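Local coordinates for protein terminase large subunit (Bacillus phage spp1, PDB 2WBN) that acts as the nuclease domain of the phage DNA-packaging motor subunit, cutting the viral genome with divalent metal ions to initiate and to end a packaging reaction, at residues A[62-67]-A[89-94]; A[108-113]-A[128-133]; A[78-83]-A[161-166]; A[31-36]-A[151-156]. One frame throughout, in Å; residues are numbered along the deposited sequence.

Interaction 1 (A[62-67]-A[89-94]); sequences DPLAFV and VSLKRT
Leu64, on strand 64-72, the middle strand of the antiparallel three-strand part of the RNase H-like sheet, packs against Val89, in the loop leading into helix 91-100, and Thr94 in its first turn. The two methyls of Val89 divide the work. CG1 lies 3.8 Å from Leu64 CD1, while CG2 rests on the strand backbone, 3.8 Å from Leu64 N. The two side chains lie slantwise to one another. With CG anti to the backbone N (chi1 170°), Leu64 extends toward the helix and meets Thr94 end to end: Thr94 OG1 is 3.3 Å from Leu64 CD1 and 3.7 Å from Leu64 CD2. Leu91 CD2 adds a looser contact, 4.3 Å from Leu64 CD1.

This face of the strand receives the helix that follows strand 77-86 in the chain, and its first turn is firmly closed. Ser90 is the N-cap, its OG accepting from Arg93 N at 3.0 Å in a nearly straight bond (N-H...O 167°). Ser90 O is gripped twice by Thr94, from opposite faces of its carbonyl plane: by the backbone N, and by OG1 at 2.6 Å. The hydroxyl thus donates its proton within the turn, while its oxygen lies against the leucine methyls. Further along the strand, Val67 faces the other way, onto helix 190-198. Two residues before Leu64, the side chain of Asp62 approaches that of His190, a ligand of the second manganese ion, to about 3 Å between nearest atoms.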
loop_
_atom_site.group_PDB
_atom_site.type_symbol
_atom_site.label_atom_id
_atom_site.label_comp_id
_atom_site.label_asym_id
_atom_site.label_seq_id
_atom_site.Cartn_x
_atom_site.Cartn_y
_atom_site.Cartn_z
ATOM N N ASP A 62 -4.540 14.293 -5.318
ATOM C CA ASP A 62 -3.894 13.074 -4.838
ATOM C C ASP A 62 -4.108 11.904 -5.795
ATOM O O ASP A 62 -5.199 11.780 -6.394
ATOM C CB ASP A 62 -4.399 12.738 -3.448
ATOM C CG ASP A 62 -3.977 13.769 -2.439
ATOM O OD1 ASP A 62 -3.251 14.723 -2.832
ATOM O OD2 ASP A 62 -4.342 13.627 -1.276
ATOM N N PRO A 63 -3.054 11.092 -6.003
ATOM C CA PRO A 63 -3.141 10.024 -6.986
ATOM C C PRO A 63 -3.847 8.777 -6.488
ATOM O O PRO A 63 -3.832 8.468 -5.293
ATOM C CB PRO A 63 -1.677 9.678 -7.259
ATOM C CG PRO A 63 -1.005 9.921 -5.940
ATOM C CD PRO A 63 -1.762 11.081 -5.299
ATOM N N LEU A 64 -4.392 8.026 -7.430
ATOM C CA LEU A 64 -4.754 6.648 -7.164
ATOM C C LEU A 64 -3.436 5.900 -6.917
ATOM O O LEU A 64 -2.438 6.159 -7.596
ATOM C CB LEU A 64 -5.519 6.061 -8.354
ATOM C CG LEU A 64 -5.786 4.539 -8.351
ATOM C CD1 LEU A 64 -7.116 4.296 -9.107
ATOM C CD2 LEU A 64 -4.647 3.745 -9.000
ATOM N N ALA A 65 -3.419 5.020 -5.928
ATOM C CA ALA A 65 -2.230 4.209 -5.609
ATOM C C ALA A 65 -2.640 2.764 -5.339
ATOM O O ALA A 65 -3.376 2.481 -4.373
ATOM C CB ALA A 65 -1.497 4.792 -4.421
ATOM N N PHE A 66 -2.240 1.881 -6.259
ATOM C CA PHE A 66 -2.387 0.435 -6.115
ATOM C C PHE A 66 -1.057 -0.159 -5.642
ATOM O O PHE A 66 -0.006 0.146 -6.215
ATOM C CB PHE A 66 -2.762 -0.198 -7.456
ATOM C CG PHE A 66 -2.711 -1.699 -7.455
ATOM C CD1 PHE A 66 -3.763 -2.443 -6.930
ATOM C CD2 PHE A 66 -1.612 -2.368 -7.963
ATOM C CE1 PHE A 66 -3.721 -3.823 -6.920
ATOM C CE2 PHE A 66 -1.556 -3.757 -7.950
ATOM C CZ PHE A 66 -2.606 -4.484 -7.424
ATOM N N VAL A 67 -1.100 -1.000 -4.611
ATOM C CA VAL A 67 0.117 -1.691 -4.135
ATOM C C VAL A 67 -0.132 -3.198 -4.044
ATOM O O VAL A 67 -1.245 -3.631 -3.723
ATOM C CB VAL A 67 0.619 -1.121 -2.780
ATOM C CG1 VAL A 67 0.877 0.392 -2.897
ATOM C CG2 VAL A 67 -0.370 -1.447 -1.598
ATOM N N VAL A 89 -6.627 9.887 -12.595
ATOM C CA VAL A 89 -7.212 8.642 -12.111
ATOM C C VAL A 89 -8.152 8.018 -13.162
ATOM O O VAL A 89 -9.101 8.666 -13.648
ATOM C CB VAL A 89 -7.974 8.881 -10.801
ATOM C CG1 VAL A 89 -8.649 7.585 -10.309
ATOM C CG2 VAL A 89 -7.053 9.483 -9.743
ATOM N N SER A 90 -7.856 6.776 -13.526
ATOM C CA SER A 90 -8.690 6.012 -14.438
ATOM C C SER A 90 -8.891 4.633 -13.841
ATOM O O SER A 90 -7.919 3.898 -13.587
ATOM C CB SER A 90 -8.047 5.899 -15.820
ATOM O OG SER A 90 -8.768 4.971 -16.623
ATOM N N LEU A 91 -10.149 4.303 -13.571
ATOM C CA LEU A 91 -10.495 2.953 -13.161
ATOM C C LEU A 91 -10.289 1.972 -14.325
ATOM O O LEU A 91 -9.865 0.844 -14.101
ATOM C CB LEU A 91 -11.934 2.903 -12.633
ATOM C CG LEU A 91 -12.241 3.775 -11.404
ATOM C CD1 LEU A 91 -13.639 3.465 -10.853
ATOM C CD2 LEU A 91 -11.168 3.554 -10.318
ATOM N N LYS A 92 -10.578 2.390 -15.557
ATOM C CA LYS A 92 -10.291 1.538 -16.722
ATOM C C LYS A 92 -8.803 1.142 -16.754
ATOM O O LYS A 92 -8.469 -0.038 -16.884
ATOM C CB LYS A 92 -10.676 2.234 -18.029
ATOM C CG LYS A 92 -10.305 1.421 -19.292
ATOM C CD LYS A 92 -11.158 1.787 -20.500
ATOM C CE LYS A 92 -10.806 0.947 -21.743
ATOM N NZ LYS A 92 -10.879 -0.539 -21.498
ATOM N N ARG A 93 -7.925 2.135 -16.612
ATOM C CA ARG A 93 -6.456 1.915 -16.633
ATOM C C ARG A 93 -5.998 1.044 -15.475
ATOM O O ARG A 93 -5.072 0.235 -15.615
ATOM C CB ARG A 93 -5.686 3.250 -16.612
ATOM C CG ARG A 93 -4.166 3.084 -16.579
ATOM C CD ARG A 93 -3.354 4.382 -16.707
ATOM N NE ARG A 93 -1.919 4.057 -16.798
ATOM C CZ ARG A 93 -0.939 4.485 -15.992
ATOM N NH1 ARG A 93 -1.172 5.333 -14.994
ATOM N NH2 ARG A 93 0.316 4.064 -16.202
ATOM N N THR A 94 -6.644 1.204 -14.329
ATOM C CA THR A 94 -6.288 0.442 -13.149
ATOM C C THR A 94 -6.658 -1.032 -13.338
ATOM O O THR A 94 -5.830 -1.921 -13.106
ATOM C CB THR A 94 -6.971 1.033 -11.929
ATOM O OG1 THR A 94 -6.610 2.421 -11.832
ATOM C CG2 THR A 94 -6.563 0.318 -10.674
#

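Interaction 2 (A[108-113]-A[128-133]); sequences IIADSS and NRIEGA
Ile108 and Ala110 bind the neighbouring strand through their backbones, each using both its N-H and its carbonyl. Ile108 N donates to Arg129 O at 2.8 Å, and Ile108 O accepts in turn from Glu131 N. Two residues on, Ala110 N donates to Glu131 O, and Ala110 O accepts from Ala133 N at 2.8 Å. Between these bonds CA-H groups of Ile109, Ile130 and Gly132 also point at carbonyl oxygens. On one face, the CD1 methyl of Ile130 covers Ala110 CB at 3.9 Å and lies farther from Ile108 CG2. On the other, Ile109 CG2, placed anti to the backbone N because CG1 takes chi1 -58°, presses on Ala133, coming within 3.5 Å of Ala133 CA, a tight carbon contact.

The strands run parallel, 31° apart, as the two ends of a beta-alpha-beta unit whose crossover is helix 115-124; they are the fourth and fifth strands of the RNase H-like core. Ile118 and Leu121 of that helix cover Ala110 and Ile130. Glu131, on the face of Ile109, has its carboxylate held by salt bridges to Lys134 and Arg201.

Just past strand 108-110 comes Asp111, a ligand of the first manganese ion. An Asx turn positions it: OD1 accepts from Ser113 N and, at 2.7 Å, from Ser113 OG, both from the same face of the carboxylate. OD2 accepts from Phe57 N.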
loop_
_atom_site.group_PDB
_atom_site.type_symbol
_atom_site.label_atom_id
_atom_site.label_comp_id
_atom_site.label_asym_id
_atom_site.label_seq_id
_atom_site.Cartn_x
_atom_site.Cartn_y
_atom_site.Cartn_z
ATOM N N ILE A 108 -8.105 -7.424 -3.551
ATOM C CA ILE A 108 -7.729 -6.010 -3.381
ATOM C C ILE A 108 -8.625 -5.382 -2.309
ATOM O O ILE A 108 -9.872 -5.422 -2.420
ATOM C CB ILE A 108 -7.846 -5.215 -4.706
ATOM C CG1 ILE A 108 -6.965 -5.844 -5.792
ATOM C CG2 ILE A 108 -7.473 -3.730 -4.505
ATOM C CD1 ILE A 108 -7.233 -5.326 -7.201
ATOM N N ILE A 109 -8.005 -4.867 -1.250
ATOM C CA ILE A 109 -8.716 -4.123 -0.227
ATOM C C ILE A 109 -8.594 -2.661 -0.600
ATOM O O ILE A 109 -7.480 -2.139 -0.766
ATOM C CB ILE A 109 -8.196 -4.397 1.206
ATOM C CG1 ILE A 109 -8.301 -5.897 1.539
ATOM C CG2 ILE A 109 -9.036 -3.633 2.221
ATOM C CD1 ILE A 109 -7.852 -6.288 2.970
ATOM N N ALA A 110 -9.745 -2.005 -0.761
ATOM C CA ALA A 110 -9.792 -0.669 -1.297
ATOM C C ALA A 110 -10.373 0.359 -0.351
ATOM O O ALA A 110 -11.316 0.099 0.391
ATOM C CB ALA A 110 -10.577 -0.651 -2.624
ATOM N N ASP A 111 -9.778 1.545 -0.429
ATOM C CA ASP A 111 -10.296 2.810 0.084
ATOM C C ASP A 111 -11.827 2.873 0.072
ATOM O O ASP A 111 -12.436 3.040 -0.977
ATOM C CB ASP A 111 -9.647 3.903 -0.800
ATOM C CG ASP A 111 -10.214 5.308 -0.609
ATOM O OD1 ASP A 111 -10.924 5.591 0.386
ATOM O OD2 ASP A 111 -9.907 6.157 -1.510
ATOM N N SER A 112 -12.439 2.760 1.255
ATOM C CA SER A 112 -13.891 2.631 1.362
ATOM C C SER A 112 -14.629 3.975 1.236
ATOM O O SER A 112 -15.845 3.990 1.253
ATOM C CB SER A 112 -14.292 1.915 2.662
ATOM O OG SER A 112 -13.984 2.692 3.804
ATOM N N SER A 113 -13.900 5.088 1.083
ATOM C CA SER A 113 -14.527 6.407 0.906
ATOM C C SER A 113 -15.172 6.578 -0.474
ATOM O O SER A 113 -15.958 7.510 -0.682
ATOM C CB SER A 113 -13.504 7.540 1.122
ATOM O OG SER A 113 -12.614 7.643 0.031
ATOM N N ASN A 128 -13.342 -8.733 -9.666
ATOM C CA ASN A 128 -14.304 -9.352 -8.768
ATOM C C ASN A 128 -13.857 -9.385 -7.322
ATOM O O ASN A 128 -14.680 -9.203 -6.416
ATOM C CB ASN A 128 -14.597 -10.778 -9.229
ATOM C CG ASN A 128 -15.250 -10.824 -10.596
ATOM O OD1 ASN A 128 -16.142 -10.023 -10.906
ATOM N ND2 ASN A 128 -14.818 -11.773 -11.423
ATOM N N ARG A 129 -12.564 -9.621 -7.105
ATOM C CA ARG A 129 -12.016 -9.758 -5.758
ATOM C C ARG A 129 -11.588 -8.412 -5.195
ATOM O O ARG A 129 -10.512 -8.266 -4.637
ATOM C CB ARG A 129 -10.851 -10.758 -5.762
ATOM C CG ARG A 129 -11.292 -12.152 -6.200
ATOM C CD ARG A 129 -10.186 -13.178 -6.227
ATOM N NE ARG A 129 -10.644 -14.388 -6.920
ATOM C CZ ARG A 129 -10.033 -15.570 -6.891
ATOM N NH1 ARG A 129 -8.915 -15.746 -6.193
ATOM N NH2 ARG A 129 -10.548 -16.595 -7.566
ATOM N N ILE A 130 -12.417 -7.401 -5.370
ATOM C CA ILE A 130 -12.166 -6.130 -4.719
ATOM C C ILE A 130 -13.191 -6.016 -3.608
ATOM O O ILE A 130 -14.370 -6.373 -3.796
ATOM C CB ILE A 130 -12.229 -4.942 -5.698
ATOM C CG1 ILE A 130 -11.889 -3.632 -4.974
ATOM C CG2 ILE A 130 -13.607 -4.838 -6.378
ATOM C CD1 ILE A 130 -11.338 -2.582 -5.873
ATOM N N GLU A 131 -12.743 -5.601 -2.427
ATOM C CA GLU A 131 -13.681 -5.247 -1.371
ATOM C C GLU A 131 -13.238 -4.007 -0.610
ATOM O O GLU A 131 -12.053 -3.672 -0.567
ATOM C CB GLU A 131 -13.947 -6.426 -0.425
ATOM C CG GLU A 131 -12.847 -6.748 0.572
ATOM C CD GLU A 131 -13.176 -7.998 1.383
ATOM O OE1 GLU A 131 -12.918 -9.113 0.881
ATOM O OE2 GLU A 131 -13.699 -7.868 2.516
ATOM N N GLY A 132 -14.217 -3.310 -0.038
ATOM C CA GLY A 132 -13.953 -2.129 0.753
ATOM C C GLY A 132 -13.169 -2.481 2.001
ATOM O O GLY A 132 -13.400 -3.538 2.606
ATOM N N ALA A 133 -12.221 -1.617 2.366
ATOM C CA ALA A 133 -11.557 -1.715 3.654
ATOM C C ALA A 133 -12.622 -1.661 4.742
ATOM O O ALA A 133 -13.446 -0.760 4.752
ATOM C CB ALA A 133 -10.565 -0.583 3.842
#

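Interaction 3 (A[78-83]-A[161-166]); sequences IYAIDE and PNIARE
The carboxylate of Glu83 meets the first turn of helix 161-169 edge-on, each oxygen using its syn lone pair. OE1 accepts from Ile163 N at 2.8 Å (N-H...O 166°) and OE2 from Asn162 N at 2.8 Å. Over the carboxylate plane, 58° out of it, Asn162 ND2 comes to OE2 as a second donor at 3.0 Å, a more bent bond. The Asn162 amide is turned 36° from the carboxylate, and its OD1 lies at the edge of the Arg165 guanidinium in a weak bond.

Beside this polar grip, Ile163 slides past the glutamate in the opposite direction. Its CD1 reaches Glu83 CB and Ala80 CB, each at 4.0 Å, and Trp69 and Ile155 border the same isoleucine. The helix lies across strand 77-86 next to a classic beta bulge, in which Ile81 and Asp82 both face Arg68. Glu83 follows directly, its chain extended beyond CG.

Three N-H donors converge on one buried side chain at a helix N-terminus. The positive end of the helix dipole, with these bonds, probably stabilises the ionised carboxylate, while the two syn bonds to consecutive backbone N-H groups hold it in one rotation.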
loop_
_atom_site.group_PDB
_atom_site.type_symbol
_atom_site.label_atom_id
_atom_site.label_comp_id
_atom_site.label_asym_id
_atom_site.label_seq_id
_atom_site.Cartn_x
_atom_site.Cartn_y
_atom_site.Cartn_z
ATOM N N ILE A 78 7.576 -7.699 5.136
ATOM C CA ILE A 78 6.781 -7.503 3.938
ATOM C C ILE A 78 7.706 -7.104 2.798
ATOM O O ILE A 78 8.734 -6.473 3.024
ATOM C CB ILE A 78 5.645 -6.488 4.146
ATOM C CG1 ILE A 78 6.154 -5.073 4.440
ATOM C CG2 ILE A 78 4.678 -6.978 5.244
ATOM C CD1 ILE A 78 5.006 -4.021 4.461
ATOM N N TYR A 79 7.345 -7.508 1.587
ATOM C CA TYR A 79 8.149 -7.287 0.399
ATOM C C TYR A 79 7.274 -6.636 -0.661
ATOM O O TYR A 79 6.257 -7.214 -1.015
ATOM C CB TYR A 79 8.609 -8.623 -0.176
ATOM C CG TYR A 79 9.534 -9.449 0.668
ATOM C CD1 TYR A 79 9.038 -10.310 1.640
ATOM C CD2 TYR A 79 10.912 -9.408 0.458
ATOM C CE1 TYR A 79 9.887 -11.091 2.383
ATOM C CE2 TYR A 79 11.766 -10.190 1.200
ATOM C CZ TYR A 79 11.247 -11.019 2.161
ATOM O OH TYR A 79 12.086 -11.787 2.886
ATOM N N ALA A 80 7.671 -5.459 -1.161
ATOM C CA ALA A 80 6.926 -4.760 -2.214
ATOM C C ALA A 80 7.163 -5.418 -3.560
ATOM O O ALA A 80 8.311 -5.593 -3.986
ATOM C CB ALA A 80 7.297 -3.266 -2.250
ATOM N N ILE A 81 6.072 -5.796 -4.227
ATOM C CA ILE A 81 6.149 -6.520 -5.497
ATOM C C ILE A 81 5.883 -5.583 -6.666
ATOM O O ILE A 81 6.634 -5.560 -7.643
ATOM C CB ILE A 81 5.136 -7.699 -5.545
ATOM C CG1 ILE A 81 5.439 -8.707 -4.431
ATOM C CG2 ILE A 81 5.164 -8.366 -6.920
ATOM C CD1 ILE A 81 4.466 -9.911 -4.357
ATOM N N ASP A 82 4.803 -4.811 -6.565
ATOM C CA ASP A 82 4.433 -3.932 -7.641
ATOM C C ASP A 82 3.542 -2.794 -7.131
ATOM O O ASP A 82 3.118 -2.788 -5.979
ATOM C CB ASP A 82 3.736 -4.746 -8.729
ATOM C CG ASP A 82 3.962 -4.200 -10.129
ATOM O OD1 ASP A 82 4.487 -3.077 -10.284
ATOM O OD2 ASP A 82 3.600 -4.910 -11.094
ATOM N N GLU A 83 3.308 -1.820 -8.007
ATOM C CA GLU A 83 2.521 -0.644 -7.689
ATOM C C GLU A 83 2.000 -0.004 -8.983
ATOM O O GLU A 83 2.539 -0.237 -10.073
ATOM C CB GLU A 83 3.379 0.378 -6.930
ATOM C CG GLU A 83 4.421 1.050 -7.822
ATOM C CD GLU A 83 5.392 1.970 -7.114
ATOM O OE1 GLU A 83 5.472 1.947 -5.870
ATOM O OE2 GLU A 83 6.097 2.733 -7.823
ATOM N N PRO A 161 9.151 2.251 -7.379
ATOM C CA PRO A 161 9.862 3.513 -7.046
ATOM C C PRO A 161 9.058 4.475 -6.184
ATOM O O PRO A 161 9.644 5.206 -5.381
ATOM C CB PRO A 161 10.160 4.136 -8.407
ATOM C CG PRO A 161 9.219 3.491 -9.358
ATOM C CD PRO A 161 8.983 2.099 -8.831
ATOM N N ASN A 162 7.733 4.472 -6.349
ATOM C CA ASN A 162 6.886 5.343 -5.551
ATOM C C ASN A 162 6.811 4.913 -4.086
ATOM O O ASN A 162 6.979 5.740 -3.179
ATOM C CB ASN A 162 5.459 5.425 -6.147
ATOM C CG ASN A 162 5.419 6.178 -7.459
ATOM O OD1 ASN A 162 5.605 7.391 -7.473
ATOM N ND2 ASN A 162 5.182 5.470 -8.568
ATOM N N ILE A 163 6.566 3.637 -3.854
ATOM C CA ILE A 163 6.628 3.058 -2.504
ATOM C C ILE A 163 7.984 3.371 -1.844
ATOM O O ILE A 163 8.036 3.854 -0.708
ATOM C CB ILE A 163 6.397 1.519 -2.518
ATOM C CG1 ILE A 163 4.955 1.178 -2.883
ATOM C CG2 ILE A 163 6.700 0.895 -1.133
ATOM C CD1 ILE A 163 4.716 -0.301 -3.188
ATOM N N ALA A 164 9.072 3.133 -2.574
ATOM C CA ALA A 164 10.419 3.443 -2.077
ATOM C C ALA A 164 10.565 4.910 -1.646
ATOM O O ALA A 164 11.003 5.180 -0.545
ATOM C CB ALA A 164 11.509 3.075 -3.128
ATOM N N ARG A 165 10.154 5.848 -2.501
ATOM C CA ARG A 165 10.268 7.263 -2.219
ATOM C C ARG A 165 9.403 7.671 -1.022
ATOM O O ARG A 165 9.871 8.347 -0.115
ATOM C CB ARG A 165 9.875 8.099 -3.441
ATOM C CG ARG A 165 10.094 9.612 -3.224
ATOM C CD ARG A 165 9.673 10.469 -4.417
ATOM N NE ARG A 165 8.415 10.006 -4.980
ATOM C CZ ARG A 165 7.216 10.269 -4.492
ATOM N NH1 ARG A 165 6.158 9.748 -5.097
ATOM N NH2 ARG A 165 7.057 11.033 -3.399
ATOM N N GLU A 166 8.162 7.216 -0.996
ATOM C CA GLU A 166 7.257 7.681 0.041
ATOM C C GLU A 166 7.679 7.148 1.398
ATOM O O GLU A 166 7.705 7.904 2.376
ATOM C CB GLU A 166 5.823 7.318 -0.289
ATOM C CG GLU A 166 5.282 8.085 -1.466
ATOM C CD GLU A 166 3.779 7.966 -1.573
ATOM O OE1 GLU A 166 3.226 6.977 -1.033
ATOM O OE2 GLU A 166 3.163 8.875 -2.162
#

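Interaction 4 (A[31-36]-A[151-156]); sequences ENLQIE and DAIVID
Asn32 and Ile153 begin a run of backbone hydrogen bonds that pairs strand 33-35 with strand 152-155 in parallel. Ile153 N donates to Asn32 O at 3.0 Å, Gln34 N to Ile153 O at 2.8 Å and Ile155 N to Gln34 O at 2.8 Å; a weak bond from Glu36 N to Ile155 O ends the series. CA-H contacts fill in between, the shortest from Ile35 CA to Ile155 O at 3.3 Å.

Apolar contacts gather on one face. Leu33 CD2 reaches over the partner strand, 3.6 Å from Ile153 CB and 3.9 Å from Ile155 CD1, so one methyl bridges two isoleucines. Helix 161-169 covers this face, with Phe167 on Leu33 and Ala164 on Ile155. Strand 33-35 is one of the two edge strands of the mixed sheet; with strand 152-155 it extends the RNase H-like core beyond strand 77-86, on the side away from the metal site.

Polar side chains secure the ends. The Asn32 side chain, with CG in the position between N and carbonyl carbon (chi1 66°), brings its amide against Ile153, whose CD1 lies 3.6 Å from both Asn32 OD1 and Asn32 ND2, while ND2 donates to the backbone oxygens of Leu147 and Leu150. Past the last bridge, Asp156 OD1 comes near Glu36 O, but the carboxylate is held by backbone N-H groups: Gly38 and Leu158 at OD1, Ile40 at OD2.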
loop_
_atom_site.group_PDB
_atom_site.type_symbol
_atom_site.label_atom_id
_atom_site.label_comp_id
_atom_site.label_asym_id
_atom_site.label_seq_id
_atom_site.Cartn_x
_atom_site.Cartn_y
_atom_site.Cartn_z
ATOM N N GLU A 31 12.463 2.790 10.725
ATOM C CA GLU A 31 13.858 2.371 10.819
ATOM C C GLU A 31 14.012 0.981 10.218
ATOM O O GLU A 31 15.087 0.638 9.734
ATOM C CB GLU A 31 14.335 2.383 12.269
ATOM C CG GLU A 31 14.433 3.783 12.872
ATOM C CD GLU A 31 14.857 3.751 14.329
ATOM O OE1 GLU A 31 15.741 2.946 14.655
ATOM O OE2 GLU A 31 14.300 4.526 15.130
ATOM N N ASN A 32 12.925 0.212 10.212
ATOM C CA ASN A 32 12.878 -1.124 9.599
ATOM C C ASN A 32 12.977 -1.226 8.062
ATOM O O ASN A 32 12.881 -2.330 7.515
ATOM C CB ASN A 32 11.621 -1.863 10.065
ATOM C CG ASN A 32 10.347 -1.228 9.572
ATOM O OD1 ASN A 32 10.393 -0.233 8.859
ATOM N ND2 ASN A 32 9.199 -1.803 9.948
ATOM N N LEU A 33 13.193 -0.121 7.365
ATOM C CA LEU A 33 13.202 -0.147 5.892
ATOM C C LEU A 33 14.466 -0.763 5.333
ATOM O O LEU A 33 15.556 -0.440 5.798
ATOM C CB LEU A 33 13.036 1.259 5.302
ATOM C CG LEU A 33 11.651 1.902 5.346
ATOM C CD1 LEU A 33 11.696 3.233 4.577
ATOM C CD2 LEU A 33 10.615 0.978 4.744
ATOM N N GLN A 34 14.288 -1.690 4.383
ATOM C CA GLN A 34 15.376 -2.311 3.653
ATOM C C GLN A 34 15.162 -1.954 2.168
ATOM O O GLN A 34 14.250 -2.457 1.514
ATOM C CB GLN A 34 15.395 -3.817 3.922
ATOM C CG GLN A 34 16.683 -4.480 3.595
ATOM C CD GLN A 34 17.826 -4.231 4.597
ATOM O OE1 GLN A 34 18.977 -4.357 4.227
ATOM N NE2 GLN A 34 17.505 -3.939 5.851
ATOM N N ILE A 35 15.951 -1.003 1.681
ATOM C CA ILE A 35 15.733 -0.392 0.369
ATOM C C ILE A 35 17.026 -0.416 -0.417
ATOM O O ILE A 35 18.036 0.191 -0.017
ATOM C CB ILE A 35 15.280 1.088 0.437
ATOM C CG1 ILE A 35 14.061 1.273 1.335
ATOM C CG2 ILE A 35 14.989 1.610 -1.006
ATOM C CD1 ILE A 35 13.546 2.724 1.422
ATOM N N GLU A 36 16.984 -1.094 -1.561
ATOM C CA GLU A 36 18.156 -1.190 -2.409
ATOM C C GLU A 36 17.725 -1.723 -3.765
ATOM O O GLU A 36 16.910 -2.644 -3.846
ATOM C CB GLU A 36 19.171 -2.113 -1.772
ATOM C CG GLU A 36 20.505 -2.207 -2.517
ATOM C CD GLU A 36 21.562 -2.896 -1.696
ATOM O OE1 GLU A 36 21.550 -4.155 -1.635
ATOM O OE2 GLU A 36 22.427 -2.177 -1.141
ATOM N N ASP A 151 9.632 -6.406 11.338
ATOM C CA ASP A 151 11.089 -6.623 11.399
ATOM C C ASP A 151 11.771 -5.981 10.207
ATOM O O ASP A 151 12.827 -5.377 10.359
ATOM C CB ASP A 151 11.420 -8.109 11.474
ATOM C CG ASP A 151 11.238 -8.672 12.868
ATOM O OD1 ASP A 151 10.869 -7.911 13.797
ATOM O OD2 ASP A 151 11.451 -9.887 13.039
ATOM N N ALA A 152 11.159 -6.091 9.029
ATOM C CA ALA A 152 11.689 -5.446 7.838
ATOM C C ALA A 152 10.588 -5.124 6.831
ATOM O O ALA A 152 9.689 -5.945 6.607
ATOM C CB ALA A 152 12.753 -6.348 7.196
ATOM N N ILE A 153 10.674 -3.934 6.237
ATOM C CA ILE A 153 9.882 -3.580 5.053
ATOM C C ILE A 153 10.853 -3.479 3.892
ATOM O O ILE A 153 11.695 -2.578 3.871
ATOM C CB ILE A 153 9.170 -2.242 5.230
ATOM C CG1 ILE A 153 8.193 -2.318 6.403
ATOM C CG2 ILE A 153 8.435 -1.814 3.919
ATOM C CD1 ILE A 153 7.599 -0.964 6.790
ATOM N N VAL A 154 10.720 -4.399 2.935
ATOM C CA VAL A 154 11.730 -4.639 1.907
ATOM C C VAL A 154 11.206 -4.112 0.596
ATOM O O VAL A 154 10.161 -4.564 0.100
ATOM C CB VAL A 154 12.089 -6.138 1.757
ATOM C CG1 VAL A 154 13.224 -6.322 0.762
ATOM C CG2 VAL A 154 12.467 -6.743 3.104
ATOM N N ILE A 155 11.933 -3.154 0.037
ATOM C CA ILE A 155 11.499 -2.422 -1.136
ATOM C C ILE A 155 12.641 -2.301 -2.127
ATOM O O ILE A 155 13.741 -1.838 -1.793
ATOM C CB ILE A 155 11.003 -0.988 -0.788
ATOM C CG1 ILE A 155 9.996 -0.989 0.372
ATOM C CG2 ILE A 155 10.360 -0.303 -2.053
ATOM C CD1 ILE A 155 9.810 0.401 0.995
ATOM N N ASP A 156 12.350 -2.677 -3.362
ATOM C CA ASP A 156 13.281 -2.556 -4.464
ATOM C C ASP A 156 12.822 -1.380 -5.334
ATOM O O ASP A 156 11.770 -1.475 -6.010
ATOM C CB ASP A 156 13.225 -3.850 -5.251
ATOM C CG ASP A 156 14.302 -3.969 -6.313
ATOM O OD1 ASP A 156 14.831 -2.936 -6.801
ATOM O OD2 ASP A 156 14.587 -5.138 -6.682
#

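All four contacts reach one mixed sheet and are partly buried. Interactions 2 and 4 are parallel strand pairs at its two ends, about 26 Å apart between centres, each built on backbone hydrogen bonds; Gln34 and Glu36 leave interaction 4 exposed at its rim. Interactions 1 and 3 instead lay helices on the neighbouring central strands 64-72 and 77-86. No hydrogen bond crosses the first, where buried Leu64 meets methyls and a threonine hydroxyl, whereas the second hangs on the buried carboxylate of Glu83. Interaction 3, nearest the chain's centre, continues into interaction 4, where Ile78 and Ala80 probably hydrogen-bond to Val154. Phe66 joins interaction 1 to interaction 2 by packing on Ile108. Metal ligands sit in or beside interactions 1 and 2.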